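Local coordinates for protein translation elongation factor 1A (Methanosarcina mazei, PDB 3WND) that probably serves in translation elongation and, in its GTP-bound form, binds cysteinyl-tRNA(Cys), at residues A38-G42 and M52-D56; Y70-L74 and H99-C103; I234-Q240 and R254-K260; V313-L319 and C334-G340. One frame throughout, in Å; residues are numbered along the deposited sequence.

Contact 1. Residues A38-G42 and M52-D56; sequences AANLG and MYNND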
loop_
_atom_site.group_PDB
_atom_site.type_symbol
_atom_site.label_atom_id
_atom_site.label_comp_id
_atom_site.label_asym_id
_atom_site.label_seq_id
_atom_site.Cartn_x
_atom_site.Cartn_y
_atom_site.Cartn_z
ATOM N N ALA A 38 -7.750 3.483 -13.403
ATOM C CA ALA A 38 -8.381 3.569 -12.067
ATOM C C ALA A 38 -9.806 4.209 -12.285
ATOM O O ALA A 38 -10.825 3.720 -11.768
ATOM C CB ALA A 38 -7.536 4.438 -11.093
ATOM N N ALA A 39 -9.842 5.342 -13.021
ATOM C CA ALA A 39 -11.075 6.133 -13.188
ATOM C C ALA A 39 -12.189 5.336 -13.907
ATOM O O ALA A 39 -13.364 5.622 -13.717
ATOM C CB ALA A 39 -10.746 7.439 -13.934
ATOM N N ASN A 40 -11.807 4.369 -14.746
ATOM C CA ASN A 40 -12.784 3.518 -15.429
ATOM C C ASN A 40 -13.091 2.243 -14.705
ATOM O O ASN A 40 -13.938 1.444 -15.150
ATOM C CB ASN A 40 -12.263 3.197 -16.838
ATOM C CG ASN A 40 -12.492 4.375 -17.823
ATOM O OD1 ASN A 40 -13.633 4.684 -18.149
ATOM N ND2 ASN A 40 -11.441 5.036 -18.272
ATOM N N LEU A 41 -12.490 2.065 -13.506
ATOM C CA LEU A 41 -12.774 0.863 -12.706
ATOM C C LEU A 41 -13.691 1.171 -11.509
ATOM O O LEU A 41 -14.242 0.225 -10.911
ATOM C CB LEU A 41 -11.485 0.231 -12.168
ATOM C CG LEU A 41 -10.641 -0.429 -13.257
ATOM C CD1 LEU A 41 -9.407 -0.970 -12.671
ATOM C CD2 LEU A 41 -11.362 -1.553 -13.989
ATOM N N GLY A 42 -13.830 2.433 -11.154
ATOM C CA GLY A 42 -14.794 2.798 -10.058
ATOM C C GLY A 42 -15.089 4.299 -10.033
ATOM O O GLY A 42 -14.662 5.070 -10.921
ATOM N N MET A 52 -9.087 7.436 -4.345
ATOM C CA MET A 52 -9.805 6.202 -4.264
ATOM C C MET A 52 -10.870 6.243 -5.309
ATOM O O MET A 52 -11.526 7.288 -5.506
ATOM C CB MET A 52 -10.604 5.990 -2.994
ATOM C CG MET A 52 -10.013 6.451 -1.689
ATOM S SD MET A 52 -8.240 6.248 -1.577
ATOM C CE MET A 52 -8.187 4.717 -0.735
ATOM N N TYR A 53 -11.056 5.118 -5.948
ATOM C CA TYR A 53 -12.124 4.901 -6.901
ATOM C C TYR A 53 -12.856 3.685 -6.403
ATOM O O TYR A 53 -12.335 2.567 -6.391
ATOM C CB TYR A 53 -11.607 4.652 -8.339
ATOM C CG TYR A 53 -10.992 5.919 -8.907
ATOM C CD1 TYR A 53 -9.659 6.228 -8.693
ATOM C CD2 TYR A 53 -11.765 6.812 -9.661
ATOM C CE1 TYR A 53 -9.094 7.435 -9.150
ATOM C CE2 TYR A 53 -11.205 8.002 -10.164
ATOM C CZ TYR A 53 -9.874 8.298 -9.916
ATOM O OH TYR A 53 -9.250 9.423 -10.401
ATOM N N ASN A 54 -14.049 3.951 -5.878
ATOM C CA ASN A 54 -14.840 2.870 -5.294
ATOM C C ASN A 54 -15.755 2.200 -6.236
ATOM O O ASN A 54 -16.422 2.825 -7.115
ATOM C CB ASN A 54 -15.654 3.428 -4.120
ATOM C CG ASN A 54 -14.770 4.135 -3.117
ATOM O OD1 ASN A 54 -13.885 3.500 -2.508
ATOM N ND2 ASN A 54 -14.988 5.429 -2.918
ATOM N N ASN A 55 -15.818 0.886 -6.096
ATOM C CA ASN A 55 -16.748 0.162 -6.876
ATOM C C ASN A 55 -17.342 -0.976 -6.089
ATOM O O ASN A 55 -16.716 -2.030 -5.958
ATOM C CB ASN A 55 -16.156 -0.323 -8.168
ATOM C CG ASN A 55 -17.244 -0.713 -9.159
ATOM O OD1 ASN A 55 -18.240 -1.331 -8.781
ATOM N ND2 ASN A 55 -17.075 -0.338 -10.413
ATOM N N ASP A 56 -18.535 -0.761 -5.537
ATOM C CA ASP A 56 -19.212 -1.831 -4.796
ATOM C C ASP A 56 -20.473 -2.285 -5.598
ATOM O O ASP A 56 -21.387 -2.938 -5.079
ATOM C CB ASP A 56 -19.553 -1.370 -3.362
ATOM C CG ASP A 56 -20.692 -0.394 -3.333
ATOM O OD1 ASP A 56 -21.057 0.138 -4.434
ATOM O OD2 ASP A 56 -21.246 -0.168 -2.230
#
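Tyr53 lays its ring against the last turn of helix 34-39, and most of the apolar contact is made by this one side chain. Ala39 CA stands over the ring face, 4.0 Å from the centroid of the Tyr53 ring and 29° off its normal, a CH-pi contact made by the helix backbone itself. The two alanine methyls reach different parts of the rim from this same face: Ala38 CB meets Tyr53 CD1 at 3.7 Å, and Ala39 CB meets Tyr53 CE2 at 3.8 Å. With CG anti to the carbonyl carbon (chi1 -69°), the ring reaches across to the helix from strand 51-55.

Polar contact gathers where the chain leaves the helix. Asn55 ND2 donates to Leu41 O at 2.9 Å, reaching the carbonyl from above its plane. The same ND2 also bonds Glu58 OE2, while Asn55 OD1 accepts from the backbone N of Lys57, so both ends of the amide are held and its rotation is fixed. Gly42 completes the contact with its backbone: its O lies at the ring edge, 3.6 Å from Tyr53 CD2, and Gly42 CA comes within 3.4 Å of Asn54 O.

Helix 34-39 starts among residues that bind GDP, and Tyr53 packs close to one of them, Thr35. The chemistry is thus of two kinds: dispersion and CH-pi contact hold the ring to the last helical residues, and an amide bonded at both N and O satisfies the Leu41 carbonyl.

Contact 2. Residues Y70-L74 and H99-C103; sequences YPKTL and HTGEC
Pro71 and His99 bring the two backbones to within 7.0 Å (CA to CA), where an irregular loop with a cis peptide bond between Tyr70 and Pro71 runs up to helix 98-109. Pro71 CB sits over the face of the His99 imidazole, 3.5 Å from the ring centroid and 6° off the normal, a nearly ideal CH-pi geometry. The same CB also lies over the centre of the Tyr70 ring, so this carbon sits in the angle between two rings whose planes are 76° apart. His99 ND1 is hydrogen-bonded to Glu30 OE1, which helps to fix the turn of the imidazole.

Tyr70 brings its hydroxyl up to the helix: with CG anti to the backbone N (chi1 174°), OH donates to Glu102 OE1 at 2.6 Å, on the lone pair facing away from the other carboxylate oxygen. Glu102 OE1 also forms a salt bridge with Arg362, which bonds Pro71 O as well. Cys103 SG comes obliquely to the ring, 3.5 Å from Tyr70 CE2, in a sulfur-aromatic contact.

The loop follows strand 61-66 and leads into helix 74-83, a place consistent with switch II of P-loop GTPases; its neighbour Arg34 binds GDP.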
loop_
_atom_site.group_PDB
_atom_site.type_symbol
_atom_site.label_atom_id
_atom_site.label_comp_id
_atom_site.label_asym_id
_atom_site.label_seq_id
_atom_site.Cartn_x
_atom_site.Cartn_y
_atom_site.Cartn_z
ATOM N N TYR A 70 2.750 9.877 -7.352
ATOM C CA TYR A 70 4.012 9.196 -7.713
ATOM C C TYR A 70 4.104 9.359 -9.239
ATOM O O TYR A 70 3.095 9.138 -9.939
ATOM C CB TYR A 70 3.895 7.715 -7.269
ATOM C CG TYR A 70 5.083 6.936 -7.734
ATOM C CD1 TYR A 70 6.299 6.954 -6.983
ATOM C CD2 TYR A 70 5.070 6.352 -9.011
ATOM C CE1 TYR A 70 7.429 6.335 -7.475
ATOM C CE2 TYR A 70 6.243 5.739 -9.528
ATOM C CZ TYR A 70 7.378 5.697 -8.749
ATOM O OH TYR A 70 8.516 5.127 -9.211
ATOM N N PRO A 71 5.315 9.644 -9.782
ATOM C CA PRO A 71 6.601 9.517 -9.120
ATOM C C PRO A 71 7.122 10.741 -8.361
ATOM O O PRO A 71 8.217 10.700 -7.811
ATOM C CB PRO A 71 7.522 9.158 -10.282
ATOM C CG PRO A 71 6.982 9.840 -11.419
ATOM C CD PRO A 71 5.504 9.682 -11.254
ATOM N N LYS A 72 6.356 11.832 -8.325
ATOM C CA LYS A 72 6.849 13.019 -7.575
ATOM C C LYS A 72 7.186 12.677 -6.132
ATOM O O LYS A 72 8.268 13.051 -5.655
ATOM C CB LYS A 72 5.801 14.130 -7.602
ATOM C CG LYS A 72 6.161 15.380 -6.777
ATOM C CD LYS A 72 4.950 16.337 -6.716
ATOM C CE LYS A 72 4.040 16.151 -5.476
ATOM N NZ LYS A 72 2.559 16.136 -5.721
ATOM N N THR A 73 6.282 11.995 -5.429
ATOM C CA THR A 73 6.557 11.593 -4.046
ATOM C C THR A 73 6.492 10.034 -3.938
ATOM O O THR A 73 5.684 9.348 -4.609
ATOM C CB THR A 73 5.546 12.132 -3.008
ATOM O OG1 THR A 73 4.261 11.447 -3.158
ATOM C CG2 THR A 73 5.375 13.596 -3.135
ATOM N N LEU A 74 7.289 9.508 -3.020
ATOM C CA LEU A 74 7.155 8.106 -2.606
ATOM C C LEU A 74 6.002 7.822 -1.726
ATOM O O LEU A 74 5.407 6.743 -1.784
ATOM C CB LEU A 74 8.441 7.645 -1.899
ATOM C CG LEU A 74 9.710 7.748 -2.783
ATOM C CD1 LEU A 74 10.934 7.200 -2.034
ATOM C CD2 LEU A 74 9.617 7.155 -4.186
ATOM N N HIS A 99 11.207 4.842 -13.663
ATOM C CA HIS A 99 10.181 4.690 -12.653
ATOM C C HIS A 99 9.510 3.357 -12.644
ATOM O O HIS A 99 9.092 2.852 -11.590
ATOM C CB HIS A 99 9.199 5.859 -12.610
ATOM C CG HIS A 99 9.874 7.122 -12.169
ATOM N ND1 HIS A 99 9.804 8.234 -12.858
ATOM C CD2 HIS A 99 10.744 7.373 -11.054
ATOM C CE1 HIS A 99 10.493 9.246 -12.200
ATOM N NE2 HIS A 99 11.131 8.692 -11.136
ATOM N N THR A 100 9.392 2.745 -13.824
ATOM C CA THR A 100 8.879 1.354 -13.836
ATOM C C THR A 100 9.857 0.492 -13.067
ATOM O O THR A 100 9.462 -0.351 -12.253
ATOM C CB THR A 100 8.815 0.903 -15.273
ATOM O OG1 THR A 100 7.761 1.613 -15.904
ATOM C CG2 THR A 100 8.519 -0.603 -15.320
ATOM N N GLY A 101 11.150 0.722 -13.260
ATOM C CA GLY A 101 12.149 -0.040 -12.492
ATOM C C GLY A 101 12.034 0.217 -10.966
ATOM O O GLY A 101 12.136 -0.708 -10.168
ATOM N N GLU A 102 11.878 1.471 -10.588
ATOM C CA GLU A 102 11.737 1.851 -9.160
ATOM C C GLU A 102 10.512 1.172 -8.560
ATOM O O GLU A 102 10.540 0.645 -7.413
ATOM C CB GLU A 102 11.634 3.366 -9.049
ATOM C CG GLU A 102 11.654 3.803 -7.568
ATOM C CD GLU A 102 11.615 5.309 -7.486
ATOM O OE1 GLU A 102 10.682 5.924 -8.027
ATOM O OE2 GLU A 102 12.590 5.883 -6.927
ATOM N N CYS A 103 9.398 1.180 -9.306
ATOM C CA CYS A 103 8.165 0.455 -8.791
ATOM C C CYS A 103 8.389 -1.043 -8.598
ATOM O O CYS A 103 7.914 -1.627 -7.627
ATOM C CB CYS A 103 6.984 0.610 -9.803
ATOM S SG CYS A 103 6.267 2.275 -9.685
#

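Contact 3. Residues I234-Q240 and R254-K260; sequences IEIRSIQ and RVGMRLK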
loop_
_atom_site.group_PDB
_atom_site.type_symbol
_atom_site.label_atom_id
_atom_site.label_comp_id
_atom_site.label_asym_id
_atom_site.label_seq_id
_atom_site.Cartn_x
_atom_site.Cartn_y
_atom_site.Cartn_z
ATOM N N ILE A 234 -9.941 5.420 23.053
ATOM C CA ILE A 234 -10.975 5.909 22.151
ATOM C C ILE A 234 -12.074 4.892 22.134
ATOM O O ILE A 234 -11.877 3.797 22.644
ATOM C CB ILE A 234 -10.420 6.208 20.715
ATOM C CG1 ILE A 234 -9.817 4.902 20.108
ATOM C CG2 ILE A 234 -9.311 7.270 20.706
ATOM C CD1 ILE A 234 -9.659 4.943 18.569
ATOM N N GLU A 235 -13.260 5.315 21.669
ATOM C CA GLU A 235 -14.328 4.309 21.452
ATOM C C GLU A 235 -14.704 4.441 20.024
ATOM O O GLU A 235 -14.847 5.579 19.525
ATOM C CB GLU A 235 -15.593 4.619 22.365
ATOM C CG GLU A 235 -16.815 3.702 22.076
ATOM C CD GLU A 235 -18.055 4.194 22.793
ATOM O OE1 GLU A 235 -17.985 5.175 23.590
ATOM O OE2 GLU A 235 -19.127 3.637 22.489
ATOM N N ILE A 236 -14.972 3.284 19.391
ATOM C CA ILE A 236 -15.536 3.286 18.052
ATOM C C ILE A 236 -17.046 3.464 18.119
ATOM O O ILE A 236 -17.773 2.558 18.584
ATOM C CB ILE A 236 -15.184 1.988 17.372
ATOM C CG1 ILE A 236 -13.621 1.906 17.270
ATOM C CG2 ILE A 236 -15.866 1.949 15.969
ATOM C CD1 ILE A 236 -13.136 0.658 16.527
ATOM N N ARG A 237 -17.532 4.648 17.722
ATOM C CA ARG A 237 -18.966 4.919 17.773
ATOM C C ARG A 237 -19.776 4.305 16.619
ATOM O O ARG A 237 -20.980 4.025 16.790
ATOM C CB ARG A 237 -19.213 6.429 17.753
ATOM C CG ARG A 237 -18.784 7.215 18.957
ATOM C CD ARG A 237 -19.126 8.698 18.914
ATOM N NE ARG A 237 -18.332 9.401 17.925
ATOM C CZ ARG A 237 -18.260 10.728 17.817
ATOM N NH1 ARG A 237 -18.937 11.452 18.612
ATOM N NH2 ARG A 237 -17.495 11.258 16.848
ATOM N N SER A 238 -19.174 4.146 15.408
ATOM C CA SER A 238 -19.870 3.404 14.319
ATOM C C SER A 238 -18.785 3.079 13.319
ATOM O O SER A 238 -17.710 3.671 13.332
ATOM C CB SER A 238 -20.965 4.252 13.622
ATOM O OG SER A 238 -20.351 5.444 13.140
ATOM N N ILE A 239 -19.035 2.054 12.530
ATOM C CA ILE A 239 -18.129 1.694 11.429
ATOM C C ILE A 239 -19.011 1.726 10.190
ATOM O O ILE A 239 -20.084 1.059 10.161
ATOM C CB ILE A 239 -17.593 0.251 11.669
ATOM C CG1 ILE A 239 -16.940 0.143 13.092
ATOM C CG2 ILE A 239 -16.615 -0.127 10.549
ATOM C CD1 ILE A 239 -16.347 -1.226 13.414
ATOM N N GLN A 240 -18.478 2.302 9.114
ATOM C CA GLN A 240 -19.214 2.312 7.832
ATOM C C GLN A 240 -18.338 1.583 6.779
ATOM O O GLN A 240 -17.107 1.754 6.785
ATOM C CB GLN A 240 -19.446 3.795 7.361
ATOM C CG GLN A 240 -20.461 4.515 8.184
ATOM C CD GLN A 240 -20.019 5.021 9.584
ATOM O OE1 GLN A 240 -20.751 4.767 10.525
ATOM N NE2 GLN A 240 -18.876 5.773 9.730
ATOM N N ARG A 254 -12.140 -2.044 4.114
ATOM C CA ARG A 254 -11.932 -0.596 4.094
ATOM C C ARG A 254 -13.124 0.056 4.860
ATOM O O ARG A 254 -14.304 -0.336 4.658
ATOM C CB ARG A 254 -11.935 -0.132 2.610
ATOM C CG ARG A 254 -11.738 1.349 2.557
ATOM C CD ARG A 254 -10.709 1.767 1.594
ATOM N NE ARG A 254 -10.659 3.177 1.878
ATOM C CZ ARG A 254 -9.613 3.726 2.446
ATOM N NH1 ARG A 254 -9.620 5.008 2.721
ATOM N NH2 ARG A 254 -8.475 2.976 2.594
ATOM N N VAL A 255 -12.754 0.879 5.836
ATOM C CA VAL A 255 -13.723 1.387 6.788
ATOM C C VAL A 255 -13.638 2.918 6.887
ATOM O O VAL A 255 -12.633 3.604 6.555
ATOM C CB VAL A 255 -13.505 0.839 8.277
ATOM C CG1 VAL A 255 -13.733 -0.634 8.342
ATOM C CG2 VAL A 255 -12.070 1.308 8.739
ATOM N N GLY A 256 -14.801 3.421 7.270
ATOM C CA GLY A 256 -14.858 4.775 7.818
ATOM C C GLY A 256 -15.334 4.587 9.257
ATOM O O GLY A 256 -16.230 3.756 9.519
ATOM N N MET A 257 -14.700 5.252 10.201
ATOM C CA MET A 257 -15.116 5.079 11.600
ATOM C C MET A 257 -15.320 6.408 12.293
ATOM O O MET A 257 -14.444 7.347 12.243
ATOM C CB MET A 257 -14.066 4.292 12.422
ATOM C CG MET A 257 -13.809 2.881 11.832
ATOM S SD MET A 257 -12.493 2.095 12.820
ATOM C CE MET A 257 -12.896 0.369 12.448
ATOM N N ARG A 258 -16.441 6.471 13.024
ATOM C CA ARG A 258 -16.704 7.642 13.894
ATOM C C ARG A 258 -16.059 7.318 15.201
ATOM O O ARG A 258 -16.350 6.254 15.824
ATOM C CB ARG A 258 -18.214 7.830 14.048
ATOM C CG ARG A 258 -18.618 9.272 14.014
ATOM C CD ARG A 258 -20.097 9.388 13.648
ATOM N NE ARG A 258 -20.999 9.297 14.798
ATOM C CZ ARG A 258 -21.933 8.345 14.987
ATOM N NH1 ARG A 258 -22.140 7.311 14.112
ATOM N NH2 ARG A 258 -22.673 8.412 16.083
ATOM N N LEU A 259 -15.171 8.193 15.659
ATOM C CA LEU A 259 -14.436 7.929 16.922
ATOM C C LEU A 259 -14.894 8.954 17.991
ATOM O O LEU A 259 -15.058 10.159 17.715
ATOM C CB LEU A 259 -12.916 8.183 16.707
ATOM C CG LEU A 259 -12.272 7.347 15.570
ATOM C CD1 LEU A 259 -10.781 7.680 15.630
ATOM C CD2 LEU A 259 -12.640 5.870 15.683
ATOM N N LYS A 260 -15.047 8.453 19.211
ATOM C CA LYS A 260 -15.211 9.273 20.448
ATOM C C LYS A 260 -13.873 9.419 21.217
ATOM O O LYS A 260 -13.026 8.449 21.311
ATOM C CB LYS A 260 -16.322 8.681 21.391
ATOM C CG LYS A 260 -16.776 9.666 22.520
ATOM C CD LYS A 260 -17.700 9.067 23.595
ATOM C CE LYS A 260 -18.933 8.390 23.018
ATOM N NZ LYS A 260 -19.689 7.687 24.104
#
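Glu235 and Lys260 begin an antiparallel ladder with a classic beta bulge, in the sheet that corresponds to the second, beta-barrel domain of SelB-like factors. The pair exchanges backbone bonds in both directions, Lys260 N to Glu235 O being the shorter at 2.9 Å. Their side chains run side by side to a salt bridge, in which Lys260 NZ meets Glu235 OE1 at 3.1 Å on the syn side of the carboxylate.

At the bulge Arg237 and Ser238 both face Arg258. Arg237 N donates to Arg258 O at 2.8 Å, and Arg258 N to Ser238 O at 3.1 Å, while Arg237 O turns outward to Lys222 NZ. Beyond it the regular pattern resumes as Gln240 and Gly256 satisfy each other's N and O.

The face carrying Ile236, Ile239, Met257 and Leu259 is apolar: Ile236 CD1 meets Met257 SD, and nearby Ile239 CG2 packs on Val255 CG1 at 3.7 Å. The side chains of Arg237 and Arg258 cross at about a right angle, and Arg258 NE lies over one face of the Arg237 guanidinium. Arg258 NH1 makes a weak bond to Ser238 OG, bent to 115°. Leu259 O lies over the opposite face of the Arg237 guanidinium, and although it is 2.8 Å from NH2, the angle is too poor for a hydrogen bond.

Contact 4. Residues V313-L319 and C334-G340; sequences VRVEKIL and CVLELSG
Glu316 and Glu337 supply the carboxylates of this contact, and each is engaged through its oxygens. Ser339 OG donates to Glu316 OE2 at 2.5 Å, a very short bond whose exact length is best read with reserve. The Glu316 chain bends at chi2 (-75°), which brings its carboxylate beside Ser339 and sets CG against the serine CB. The Glu337 carboxylate has different company at its two oxygens: the Glu337 and Lys317 side chains lie side by side, with OE1 against the lysine methylenes, and OE2 lies 4.0 Å from Leu319 CD1. Lys317 NZ and Glu337 OE1 stay beyond salt-bridge range, at 4.3 Å, and a water joins them, accepting from NZ and donating to OE1.

Glu316 and Lys317 both face Glu337. Glu316 N gives Glu337 O a bond of 2.8 Å, whereas Lys317 N adds only a weak one to the same oxygen. Away from this step the ladder is regular, as in the paired bonds of Leu319 with Val335.

On the buried face Leu336 CD2 meets Ile318 CG1 at 3.7 Å, and Leu338 CD2 meets Val315 CG2 at 3.8 Å, with Leu354 packed against both leucines. The arrangement is a classic beta bulge in an antiparallel pair, here within the C-terminal all-beta domain, consistent with domain III of SelB-like factors.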
loop_
_atom_site.group_PDB
_atom_site.type_symbol
_atom_site.label_atom_id
_atom_site.label_comp_id
_atom_site.label_asym_id
_atom_site.label_seq_id
_atom_site.Cartn_x
_atom_site.Cartn_y
_atom_site.Cartn_z
ATOM N N VAL A 313 15.126 10.116 8.682
ATOM C CA VAL A 313 15.907 9.509 9.764
ATOM C C VAL A 313 17.398 9.680 9.502
ATOM O O VAL A 313 17.829 9.935 8.344
ATOM C CB VAL A 313 15.571 8.014 10.034
ATOM C CG1 VAL A 313 14.140 7.881 10.484
ATOM C CG2 VAL A 313 15.800 7.189 8.782
ATOM N N ARG A 314 18.197 9.554 10.566
ATOM C CA ARG A 314 19.662 9.559 10.442
ATOM C C ARG A 314 20.239 8.224 10.805
ATOM O O ARG A 314 19.737 7.578 11.735
ATOM C CB ARG A 314 20.283 10.693 11.295
ATOM C CG ARG A 314 21.780 10.741 11.181
ATOM C CD ARG A 314 22.314 11.946 11.951
ATOM N NE ARG A 314 22.351 13.115 11.056
ATOM C CZ ARG A 314 21.315 13.921 10.767
ATOM N NH1 ARG A 314 20.105 13.750 11.335
ATOM N NH2 ARG A 314 21.498 14.930 9.914
ATOM N N VAL A 315 21.264 7.754 10.066
ATOM C CA VAL A 315 21.867 6.456 10.383
ATOM C C VAL A 315 22.914 6.745 11.470
ATOM O O VAL A 315 23.843 7.499 11.228
ATOM C CB VAL A 315 22.631 5.900 9.188
ATOM C CG1 VAL A 315 23.388 4.654 9.645
ATOM C CG2 VAL A 315 21.673 5.579 8.003
ATOM N N GLU A 316 22.715 6.175 12.674
ATOM C CA GLU A 316 23.589 6.439 13.783
ATOM C C GLU A 316 24.731 5.411 13.866
ATOM O O GLU A 316 25.828 5.734 14.256
ATOM C CB GLU A 316 22.759 6.414 15.071
ATOM C CG GLU A 316 21.683 7.503 15.133
ATOM C CD GLU A 316 22.230 8.895 15.415
ATOM O OE1 GLU A 316 23.375 9.032 15.812
ATOM O OE2 GLU A 316 21.455 9.860 15.269
ATOM N N LYS A 317 24.417 4.143 13.488
ATOM C CA LYS A 317 25.355 3.066 13.614
ATOM C C LYS A 317 24.957 1.969 12.674
ATOM O O LYS A 317 23.752 1.731 12.429
ATOM C CB LYS A 317 25.455 2.516 15.094
ATOM C CG LYS A 317 26.725 1.619 15.293
ATOM C CD LYS A 317 26.742 0.771 16.582
ATOM C CE LYS A 317 26.964 1.614 17.824
ATOM N NZ LYS A 317 27.145 0.705 18.990
ATOM N N ILE A 318 25.984 1.354 12.071
ATOM C CA ILE A 318 25.805 0.224 11.190
ATOM C C ILE A 318 26.577 -0.940 11.793
ATOM O O ILE A 318 27.763 -0.811 12.109
ATOM C CB ILE A 318 26.372 0.508 9.742
ATOM C CG1 ILE A 318 25.800 1.818 9.233
ATOM C CG2 ILE A 318 26.067 -0.698 8.849
ATOM C CD1 ILE A 318 26.270 2.260 7.844
ATOM N N LEU A 319 25.878 -2.068 11.970
ATOM C CA LEU A 319 26.498 -3.311 12.417
ATOM C C LEU A 319 26.322 -4.438 11.433
ATOM O O LEU A 319 25.257 -4.591 10.793
ATOM C CB LEU A 319 25.955 -3.727 13.788
ATOM C CG LEU A 319 25.976 -2.583 14.822
ATOM C CD1 LEU A 319 24.613 -1.920 14.985
ATOM C CD2 LEU A 319 26.543 -2.968 16.210
ATOM N N CYS A 334 22.535 -5.961 7.160
ATOM C CA CYS A 334 23.145 -5.224 8.247
ATOM C C CYS A 334 22.077 -4.906 9.288
ATOM O O CYS A 334 20.888 -5.090 9.041
ATOM C CB CYS A 334 23.773 -3.936 7.720
ATOM S SG CYS A 334 22.565 -2.770 7.062
ATOM N N VAL A 335 22.541 -4.431 10.435
ATOM C CA VAL A 335 21.698 -3.764 11.384
ATOM C C VAL A 335 21.934 -2.296 11.300
ATOM O O VAL A 335 23.106 -1.794 11.324
ATOM C CB VAL A 335 21.868 -4.318 12.836
ATOM C CG1 VAL A 335 21.061 -3.464 13.819
ATOM C CG2 VAL A 335 21.444 -5.808 12.850
ATOM N N LEU A 336 20.827 -1.559 11.221
ATOM C CA LEU A 336 20.918 -0.135 11.258
ATOM C C LEU A 336 20.291 0.437 12.547
ATOM O O LEU A 336 19.143 0.145 12.877
ATOM C CB LEU A 336 20.273 0.529 10.054
ATOM C CG LEU A 336 20.906 0.214 8.673
ATOM C CD1 LEU A 336 20.145 0.987 7.552
ATOM C CD2 LEU A 336 22.395 0.562 8.636
ATOM N N GLU A 337 21.080 1.238 13.292
ATOM C CA GLU A 337 20.494 1.979 14.390
ATOM C C GLU A 337 20.157 3.326 13.765
ATOM O O GLU A 337 21.023 4.023 13.263
ATOM C CB GLU A 337 21.537 2.031 15.573
ATOM C CG GLU A 337 21.145 0.946 16.591
ATOM C CD GLU A 337 22.262 0.522 17.514
ATOM O OE1 GLU A 337 23.103 1.373 17.746
ATOM O OE2 GLU A 337 22.326 -0.650 17.999
ATOM N N LEU A 338 18.872 3.691 13.790
ATOM C CA LEU A 338 18.411 4.909 13.154
ATOM C C LEU A 338 17.800 5.902 14.192
ATOM O O LEU A 338 17.164 5.459 15.091
ATOM C CB LEU A 338 17.308 4.523 12.122
ATOM C CG LEU A 338 17.772 3.633 10.988
ATOM C CD1 LEU A 338 16.490 3.343 10.176
ATOM C CD2 LEU A 338 18.805 4.329 10.085
ATOM N N SER A 339 17.902 7.215 14.001
ATOM C CA SER A 339 17.237 8.172 14.871
ATOM C C SER A 339 16.385 9.134 14.054
ATOM O O SER A 339 16.724 9.456 12.905
ATOM C CB SER A 339 18.256 8.998 15.646
ATOM O OG SER A 339 19.037 9.791 14.734
ATOM N N GLY A 340 15.324 9.638 14.671
ATOM C CA GLY A 340 14.394 10.580 13.985
ATOM C C GLY A 340 13.742 11.509 15.014
ATOM O O GLY A 340 14.019 11.419 16.227
HETATM O O HOH W 1 24.565 1.326 19.858
#

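How the contacts relate
Read from the N terminus, the four contacts come in series; none lies within another and none cross. Contact 1 closes a loop of nine residues, joining helix 34-39 to strand 51-55 in the nucleotide-binding domain. Contact 2 spans 24 residues of that same domain, tying the loop after strand 61-66 to helix 98-109. Contacts 3 and 4 close loops of 13 and 14 residues, each within its own antiparallel sheet. Contacts between domains include Met52 CE of contact 1 on Arg254 CZ of contact 3 at 3.6 Å, and Arg362, beside strand 363-369 in the sheet that holds contact 4, reaching contact 2. Contacts 1 and 4 lie farthest apart, their centres about 40 Å from each other.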